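PDB 1TKS: 3,4-dihydroxy-2-butanone 4-phosphate synthase from Candida albicans, which catalyses the conversion of D-ribulose 5-phosphate to formate and 3,4-dihydroxy-2-butanone 4-phosphate, a step of riboflavin biosynthesis. Local coordinates for residues 33-38 / 48-53; 64-69 / 114-119. One frame throughout, in Å; residues are numbered along the deposited sequence.

Contact 1: residues 33-38 / 48-53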
ATOM      1  N   GLY B  33       3.606   5.776  15.387  1.00  9.67           N
ATOM      2  CA  GLY B  33       3.413   7.031  14.679  1.00  9.07           C
ATOM      3  C   GLY B  33       3.105   6.986  13.192  1.00  8.67           C
ATOM      4  O   GLY B  33       3.606   6.136  12.455  1.00  9.32           O
ATOM      5  N   ASP B  34       2.267   7.922  12.755  1.00  9.37           N
ATOM      6  CA  ASP B  34       1.890   8.028  11.352  1.00  9.56           C
ATOM      7  C   ASP B  34       2.299   9.384  10.806  1.00  9.79           C
ATOM      8  O   ASP B  34       2.275  10.386  11.524  1.00 10.29           O
ATOM      9  CB  ASP B  34       0.372   7.884  11.168  1.00 11.26           C
ATOM     10  CG  ASP B  34      -0.122   6.454  11.336  1.00 13.81           C
ATOM     11  OD1 ASP B  34       0.702   5.521  11.375  1.00 17.47           O
ATOM     12  OD2 ASP B  34      -1.354   6.271  11.417  1.00 19.81           O
ATOM     13  N   LEU B  35       2.686   9.410   9.536  1.00  7.91           N
ATOM     14  CA  LEU B  35       3.038  10.663   8.883  1.00  8.30           C
ATOM     15  C   LEU B  35       1.750  11.186   8.258  1.00  8.40           C
ATOM     16  O   LEU B  35       1.014  10.429   7.624  1.00  9.10           O
ATOM     17  CB  LEU B  35       4.078  10.427   7.788  1.00  9.03           C
ATOM     18  CG  LEU B  35       5.517  10.298   8.282  1.00 10.50           C
ATOM     19  CD1 LEU B  35       6.411   9.883   7.132  1.00 10.59           C
ATOM     20  CD2 LEU B  35       5.969  11.631   8.871  1.00  9.09           C
ATOM     21  N   ILE B  36       1.469  12.472   8.452  1.00  8.32           N
ATOM     22  CA  ILE B  36       0.268  13.094   7.894  1.00  8.11           C
ATOM     23  C   ILE B  36       0.583  14.481   7.341  1.00  8.02           C
ATOM     24  O   ILE B  36       1.337  15.241   7.950  1.00  8.65           O
ATOM     25  CB  ILE B  36      -0.846  13.301   8.957  1.00  9.48           C
ATOM     26  CG1 ILE B  36      -1.122  11.998   9.711  1.00  9.56           C
ATOM     27  CG2 ILE B  36      -2.116  13.810   8.275  1.00  9.56           C
ATOM     28  CD1 ILE B  36      -2.243  12.104  10.736  1.00 12.12           C
ATOM     29  N   MET B  37       0.015  14.805   6.184  1.00 10.04           N
ATOM     30  CA  MET B  37       0.192  16.131   5.596  1.00  8.59           C
ATOM     31  C   MET B  37      -1.016  16.478   4.745  1.00  8.60           C
ATOM     32  O   MET B  37      -1.843  15.618   4.452  1.00  8.60           O
ATOM     33  CB  MET B  37       1.485  16.224   4.763  1.00  9.08           C
ATOM     34  CG  MET B  37       1.491  15.516   3.401  1.00  9.38           C
ATOM     35  SD  MET B  37       2.862  16.075   2.364  1.00  8.47           S
ATOM     36  CE  MET B  37       2.267  17.646   1.781  1.00 10.46           C
ATOM     37  N   ALA B  38      -1.112  17.746   4.363  1.00  7.92           N
ATOM     38  CA  ALA B  38      -2.220  18.229   3.550  1.00  7.01           C
ATOM     39  C   ALA B  38      -2.251  17.530   2.195  1.00  6.97           C
ATOM     40  O   ALA B  38      -1.253  17.497   1.482  1.00  9.02           O
ATOM     41  CB  ALA B  38      -2.099  19.734   3.357  1.00  8.17           C
ATOM     42  N   ALA B  48       7.083  10.285  -2.462  1.00 10.23           N
ATOM     43  CA  ALA B  48       8.169   9.319  -2.517  1.00  9.82           C
ATOM     44  C   ALA B  48       8.737   9.157  -1.108  1.00  8.50           C
ATOM     45  O   ALA B  48       9.111   8.055  -0.700  1.00  8.80           O
ATOM     46  CB  ALA B  48       9.257   9.784  -3.476  1.00  9.87           C
ATOM     47  N   PHE B  49       8.798  10.263  -0.368  1.00  8.19           N
ATOM     48  CA  PHE B  49       9.305  10.254   0.997  1.00  7.34           C
ATOM     49  C   PHE B  49       8.358   9.450   1.876  1.00  7.77           C
ATOM     50  O   PHE B  49       8.786   8.578   2.639  1.00  8.23           O
ATOM     51  CB  PHE B  49       9.412  11.686   1.527  1.00  6.94           C
ATOM     52  CG  PHE B  49       9.975  11.785   2.918  1.00  9.08           C
ATOM     53  CD1 PHE B  49      11.351  11.837   3.128  1.00  9.58           C
ATOM     54  CD2 PHE B  49       9.125  11.853   4.020  1.00  8.40           C
ATOM     55  CE1 PHE B  49      11.873  11.958   4.418  1.00 10.48           C
ATOM     56  CE2 PHE B  49       9.636  11.972   5.311  1.00  9.58           C
ATOM     57  CZ  PHE B  49      11.018  12.029   5.511  1.00  9.93           C
ATOM     58  N   LEU B  50       7.065   9.736   1.761  1.00  6.51           N
ATOM     59  CA  LEU B  50       6.061   9.032   2.552  1.00  6.89           C
ATOM     60  C   LEU B  50       6.139   7.523   2.322  1.00  7.53           C
ATOM     61  O   LEU B  50       6.155   6.749   3.272  1.00  8.30           O
ATOM     62  CB  LEU B  50       4.655   9.551   2.199  1.00  6.99           C
ATOM     63  CG  LEU B  50       3.490   8.904   2.960  1.00  8.06           C
ATOM     64  CD1 LEU B  50       3.688   9.081   4.468  1.00  8.04           C
ATOM     65  CD2 LEU B  50       2.178   9.537   2.528  1.00  8.95           C
ATOM     66  N   VAL B  51       6.186   7.111   1.057  1.00  7.06           N
ATOM     67  CA  VAL B  51       6.263   5.691   0.723  1.00  6.91           C
ATOM     68  C   VAL B  51       7.562   5.060   1.230  1.00  7.69           C
ATOM     69  O   VAL B  51       7.549   3.974   1.803  1.00  9.26           O
ATOM     70  CB  VAL B  51       6.147   5.470  -0.808  1.00  7.10           C
ATOM     71  CG1 VAL B  51       6.434   4.018  -1.163  1.00  7.20           C
ATOM     72  CG2 VAL B  51       4.744   5.837  -1.269  1.00  8.46           C
ATOM     73  N   ARG B  52       8.676   5.754   1.033  1.00  8.08           N
ATOM     74  CA  ARG B  52       9.980   5.249   1.450  1.00  7.92           C
ATOM     75  C   ARG B  52      10.087   4.844   2.917  1.00  8.72           C
ATOM     76  O   ARG B  52      10.726   3.841   3.242  1.00  9.61           O
ATOM     77  CB  ARG B  52      11.060   6.289   1.134  1.00  8.78           C
ATOM     78  CG  ARG B  52      12.399   6.038   1.810  1.00  8.66           C
ATOM     79  CD  ARG B  52      13.147   4.850   1.229  1.00  9.28           C
ATOM     80  NE  ARG B  52      14.405   4.651   1.944  1.00 10.86           N
ATOM     81  CZ  ARG B  52      14.498   4.090   3.145  1.00 11.04           C
ATOM     82  NH1 ARG B  52      13.407   3.656   3.762  1.00 11.80           N
ATOM     83  NH2 ARG B  52      15.676   3.985   3.744  1.00 11.66           N
ATOM     84  N   TYR B  53       9.450   5.610   3.797  1.00  8.61           N
ATOM     85  CA  TYR B  53       9.538   5.347   5.227  1.00  8.93           C
ATOM     86  C   TYR B  53       8.275   4.806   5.879  1.00  8.14           C
ATOM     87  O   TYR B  53       8.178   4.757   7.103  1.00  7.30           O
ATOM     88  CB  TYR B  53       9.979   6.628   5.941  1.00  9.94           C
ATOM     89  CG  TYR B  53      11.348   7.105   5.509  1.00  9.25           C
ATOM     90  CD1 TYR B  53      11.507   8.254   4.728  1.00 10.98           C
ATOM     91  CD2 TYR B  53      12.487   6.385   5.858  1.00 11.23           C
ATOM     92  CE1 TYR B  53      12.778   8.669   4.308  1.00 11.51           C
ATOM     93  CE2 TYR B  53      13.750   6.787   5.446  1.00 11.44           C
ATOM     94  CZ  TYR B  53      13.892   7.924   4.674  1.00 12.50           C
ATOM     95  OH  TYR B  53      15.155   8.309   4.271  1.00 15.47           O
TER
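Leu35 meets Leu50 and Phe49 where strand 34-38 faces helix 44-52. Just before it, Asp34 stays clear of the helix. Its OD2 is hydrogen-bonded to ND1 of His145, and it probably binds D-ribulose 5-phosphate. Leu35 points toward the helix. Leu35 CB lies 3.6 Å from Leu50 CD1, and Leu35 CD1 lies 3.9 Å from the same Leu50 methyl. The two leucine side chains overlap side by side, each pointing back past the other. With CG anti to the backbone N (chi1 -180°), Leu50 extends from the helix, and chi2 near 57° helps set CD1 against Leu35. Phe49 adds a looser, oblique approach, with Phe49 CE2 4.3 Å from CD1 of Leu35. One face of the Phe49 ring is backed by CD1 of Tyr53, 3.7 Å above its plane. Ile36 turns its side chain away from the helix. The contact is purely apolar and buried. Strand 34-38 lies between strands 162-166 and 21-24 in the mixed sheet, and Leu50 also touches Cys165 of strand 162-166. Helix 44-52 packs over both strands 34-38 and 162-166, with helix 103-114 beside Ala48 and Val51.

Contact 2: residues 64-69 / 114-119; sequences EERANQ and ANPNSK
Arg66 of helix 64-69 reaches Ala114 and Pro116, at the end of helix 103-114 and in the loop after it. Arg66 NH2 donates to Ala114 O over 3.0 Å, with an N-H...O angle of 154°. The donor stands above the carbonyl plane of Ala114, not on a lone pair, and the oxygen is tilted a little from the guanidinium plane. Ala114 CA lies at the guanidinium edge. Pro116 approaches from a different direction: its CA lies over one face of the group, 4.3 Å from Arg66 NH1. CG of Arg66 is anti to the backbone N (chi1 176°), and bends at chi2 and chi3 then swing the guanidinium to the helix end.

Water 2 forms a second bridge. It donates to Gln69 OE1, 3.2 Å away, and to Pro116 O, 2.8 Å away. Water 1 lies within bonding distance of Gln69 OE1 (2.8 Å) and Ser118 O (3.1 Å), but which of them it donates to is undecided.

The loop side is a type I beta turn, Asn115 to Ser118, closed by Ser118 N to Asn115 O. Asn115 OD1 accepts from Asn117 N at 2.9 Å, forming an Asx turn. The two turns overlap at Asn115 to Asn117, and Pro116 lies within both.

Further out, Ser118 OG bonds to Ser112 O, tying the turn back to helix 103-114. Arg66 NH2 has a weak second bond to Leu113 O, so the arginine reaches two carbonyls at the C-terminal end of that helix. Such an end would probably favour a positive charge. Arg66 NH1 has a weak bond to Gln159 OE1. At the base, Ser63 OG is hydrogen-bonded to the backbone N of Arg66, where strand 59-63 passes into helix 64-69.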
ATOM      1  N   GLU B  64     -16.853  12.859   4.896  1.00 10.95           N
ATOM      2  CA  GLU B  64     -17.904  12.055   4.281  1.00 11.46           C
ATOM      3  C   GLU B  64     -18.601  12.868   3.193  1.00 12.49           C
ATOM      4  O   GLU B  64     -18.943  12.340   2.134  1.00 12.30           O
ATOM      5  CB  GLU B  64     -18.923  11.612   5.337  1.00 11.89           C
ATOM      6  CG  GLU B  64     -18.503  10.358   6.099  1.00 13.39           C
ATOM      7  CD  GLU B  64     -19.451   9.995   7.233  1.00 15.06           C
ATOM      8  OE1 GLU B  64     -20.648  10.340   7.152  1.00 15.03           O
ATOM      9  OE2 GLU B  64     -19.002   9.346   8.201  1.00 15.97           O
ATOM     10  N   GLU B  65     -18.800  14.157   3.454  1.00 12.96           N
ATOM     11  CA  GLU B  65     -19.469  15.019   2.493  1.00 12.95           C
ATOM     12  C   GLU B  65     -18.686  15.101   1.185  1.00 13.40           C
ATOM     13  O   GLU B  65     -19.275  15.064   0.103  1.00 13.39           O
ATOM     14  CB  GLU B  65     -19.681  16.421   3.076  1.00 14.38           C
ATOM     15  CG  GLU B  65     -20.988  17.051   2.614  1.00 15.04           C
ATOM     16  CD  GLU B  65     -21.228  18.443   3.166  1.00 14.82           C
ATOM     17  OE1 GLU B  65     -20.924  18.688   4.353  1.00 14.04           O
ATOM     18  OE2 GLU B  65     -21.744  19.290   2.406  1.00 16.94           O
ATOM     19  N   ARG B  66     -17.362  15.203   1.283  1.00 12.09           N
ATOM     20  CA  ARG B  66     -16.519  15.279   0.097  1.00 13.16           C
ATOM     21  C   ARG B  66     -16.503  13.949  -0.651  1.00 13.17           C
ATOM     22  O   ARG B  66     -16.622  13.923  -1.872  1.00 13.36           O
ATOM     23  CB  ARG B  66     -15.088  15.675   0.479  1.00 16.77           C
ATOM     24  CG  ARG B  66     -14.121  15.692  -0.701  1.00 18.88           C
ATOM     25  CD  ARG B  66     -14.582  16.658  -1.786  1.00 20.27           C
ATOM     26  NE  ARG B  66     -14.350  18.057  -1.433  1.00 23.25           N
ATOM     27  CZ  ARG B  66     -13.159  18.649  -1.462  1.00 24.13           C
ATOM     28  NH1 ARG B  66     -13.039  19.926  -1.124  1.00 24.99           N
ATOM     29  NH2 ARG B  66     -12.085  17.967  -1.837  1.00 26.24           N
ATOM     30  N   ALA B  67     -16.351  12.850   0.081  1.00 11.67           N
ATOM     31  CA  ALA B  67     -16.336  11.532  -0.544  1.00 12.52           C
ATOM     32  C   ALA B  67     -17.644  11.319  -1.308  1.00 12.76           C
ATOM     33  O   ALA B  67     -17.647  10.746  -2.395  1.00 13.21           O
ATOM     34  CB  ALA B  67     -16.151  10.443   0.514  1.00 11.99           C
ATOM     35  N   ASN B  68     -18.753  11.793  -0.741  1.00 13.20           N
ATOM     36  CA  ASN B  68     -20.052  11.654  -1.394  1.00 13.92           C
ATOM     37  C   ASN B  68     -20.101  12.464  -2.689  1.00 13.93           C
ATOM     38  O   ASN B  68     -20.631  12.001  -3.703  1.00 13.71           O
ATOM     39  CB  ASN B  68     -21.189  12.104  -0.465  1.00 14.97           C
ATOM     40  CG  ASN B  68     -21.429  11.135   0.686  1.00 16.77           C
ATOM     41  OD1 ASN B  68     -21.126   9.946   0.587  1.00 17.77           O
ATOM     42  ND2 ASN B  68     -21.996  11.640   1.777  1.00 17.82           N
ATOM     43  N   GLN B  69     -19.546  13.673  -2.657  1.00 14.82           N
ATOM     44  CA  GLN B  69     -19.537  14.535  -3.838  1.00 15.53           C
ATOM     45  C   GLN B  69     -18.747  13.897  -4.975  1.00 14.79           C
ATOM     46  O   GLN B  69     -19.138  13.981  -6.140  1.00 15.60           O
ATOM     47  CB  GLN B  69     -18.934  15.904  -3.501  1.00 17.74           C
ATOM     48  CG  GLN B  69     -18.974  16.891  -4.660  1.00 22.30           C
ATOM     49  CD  GLN B  69     -18.456  18.269  -4.286  1.00 26.12           C
ATOM     50  OE1 GLN B  69     -17.258  18.458  -4.067  1.00 29.25           O
ATOM     51  NE2 GLN B  69     -19.360  19.241  -4.205  1.00 28.04           N
ATOM     52  N   ALA B 114      -8.382  16.460  -3.133  1.00  9.94           N
ATOM     53  CA  ALA B 114      -8.570  17.660  -2.324  1.00  8.61           C
ATOM     54  C   ALA B 114      -9.106  18.835  -3.148  1.00 10.37           C
ATOM     55  O   ALA B 114      -9.820  19.687  -2.624  1.00 11.45           O
ATOM     56  CB  ALA B 114      -7.257  18.051  -1.652  1.00  9.65           C
ATOM     57  N   ASN B 115      -8.772  18.868  -4.437  1.00 10.96           N
ATOM     58  CA  ASN B 115      -9.196  19.955  -5.326  1.00 13.19           C
ATOM     59  C   ASN B 115     -10.715  20.094  -5.437  1.00 13.20           C
ATOM     60  O   ASN B 115     -11.399  19.180  -5.889  1.00 13.71           O
ATOM     61  CB  ASN B 115      -8.604  19.750  -6.724  1.00 13.74           C
ATOM     62  CG  ASN B 115      -8.623  21.018  -7.556  1.00 14.46           C
ATOM     63  OD1 ASN B 115      -9.625  21.732  -7.601  1.00 16.07           O
ATOM     64  ND2 ASN B 115      -7.513  21.300  -8.229  1.00 17.77           N
ATOM     65  N   PRO B 116     -11.258  21.257  -5.037  1.00 15.01           N
ATOM     66  CA  PRO B 116     -12.699  21.529  -5.084  1.00 16.99           C
ATOM     67  C   PRO B 116     -13.309  21.428  -6.477  1.00 17.42           C
ATOM     68  O   PRO B 116     -14.510  21.207  -6.618  1.00 17.63           O
ATOM     69  CB  PRO B 116     -12.809  22.951  -4.532  1.00 17.08           C
ATOM     70  CG  PRO B 116     -11.615  23.086  -3.666  1.00 18.88           C
ATOM     71  CD  PRO B 116     -10.533  22.403  -4.464  1.00 16.05           C
ATOM     72  N   ASN B 117     -12.485  21.596  -7.505  1.00 17.38           N
ATOM     73  CA  ASN B 117     -12.982  21.536  -8.873  1.00 18.23           C
ATOM     74  C   ASN B 117     -13.059  20.119  -9.430  1.00 16.97           C
ATOM     75  O   ASN B 117     -13.628  19.902 -10.500  1.00 16.55           O
ATOM     76  CB  ASN B 117     -12.112  22.403  -9.788  1.00 20.92           C
ATOM     77  CG  ASN B 117     -12.095  23.857  -9.364  1.00 23.65           C
ATOM     78  OD1 ASN B 117     -13.146  24.476  -9.188  1.00 27.37           O
ATOM     79  ND2 ASN B 117     -10.901  24.413  -9.196  1.00 26.69           N
ATOM     80  N   SER B 118     -12.496  19.152  -8.712  1.00 15.36           N
ATOM     81  CA  SER B 118     -12.534  17.775  -9.179  1.00 14.35           C
ATOM     82  C   SER B 118     -13.957  17.254  -9.230  1.00 14.59           C
ATOM     83  O   SER B 118     -14.793  17.607  -8.395  1.00 14.27           O
ATOM     84  CB  SER B 118     -11.692  16.871  -8.280  1.00 14.63           C
ATOM     85  OG  SER B 118     -10.319  17.166  -8.424  1.00 12.67           O
ATOM     86  N   LYS B 119     -14.218  16.407 -10.218  1.00 15.63           N
ATOM     87  CA  LYS B 119     -15.533  15.819 -10.411  1.00 16.59           C
ATOM     88  C   LYS B 119     -15.452  14.299 -10.331  1.00 15.91           C
ATOM     89  O   LYS B 119     -14.395  13.708 -10.559  1.00 15.35           O
ATOM     90  CB  LYS B 119     -16.091  16.233 -11.774  1.00 17.76           C
ATOM     91  CG  LYS B 119     -16.151  17.738 -11.987  1.00 21.86           C
ATOM     92  CD  LYS B 119     -16.736  18.074 -13.347  1.00 25.85           C
ATOM     93  CE  LYS B 119     -16.677  19.569 -13.630  1.00 27.98           C
ATOM     94  NZ  LYS B 119     -17.393  20.372 -12.600  1.00 30.63           N
TER
HETATM   95  O   HOH W   1     -15.000  17.492  -5.330  1.00 26.30           O
HETATM   96  O   HOH W   2     -16.334  21.483  -4.488  1.00 38.38           O

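Overall arrangement
Contact 1 is core and contact 2 is nearer the surface. Their centres are about 22 Å apart, on opposite sides of the chain's centre, and they follow one another along the chain. Both bury the same area, 155 Å², but the chemistry differs. Contact 1 joins a helix to the mixed sheet by aliphatic and aromatic side chains. Contact 2 joins a helix to a turn through a guanidinium, backbone carbonyls and water. Helix 103-114 links them indirectly: it lies beside helix 44-52 of contact 1, and its end is the target of Arg66 in contact 2. In contact 1 the probable substrate-binding residue Asp34 lies on the strand next to Leu35.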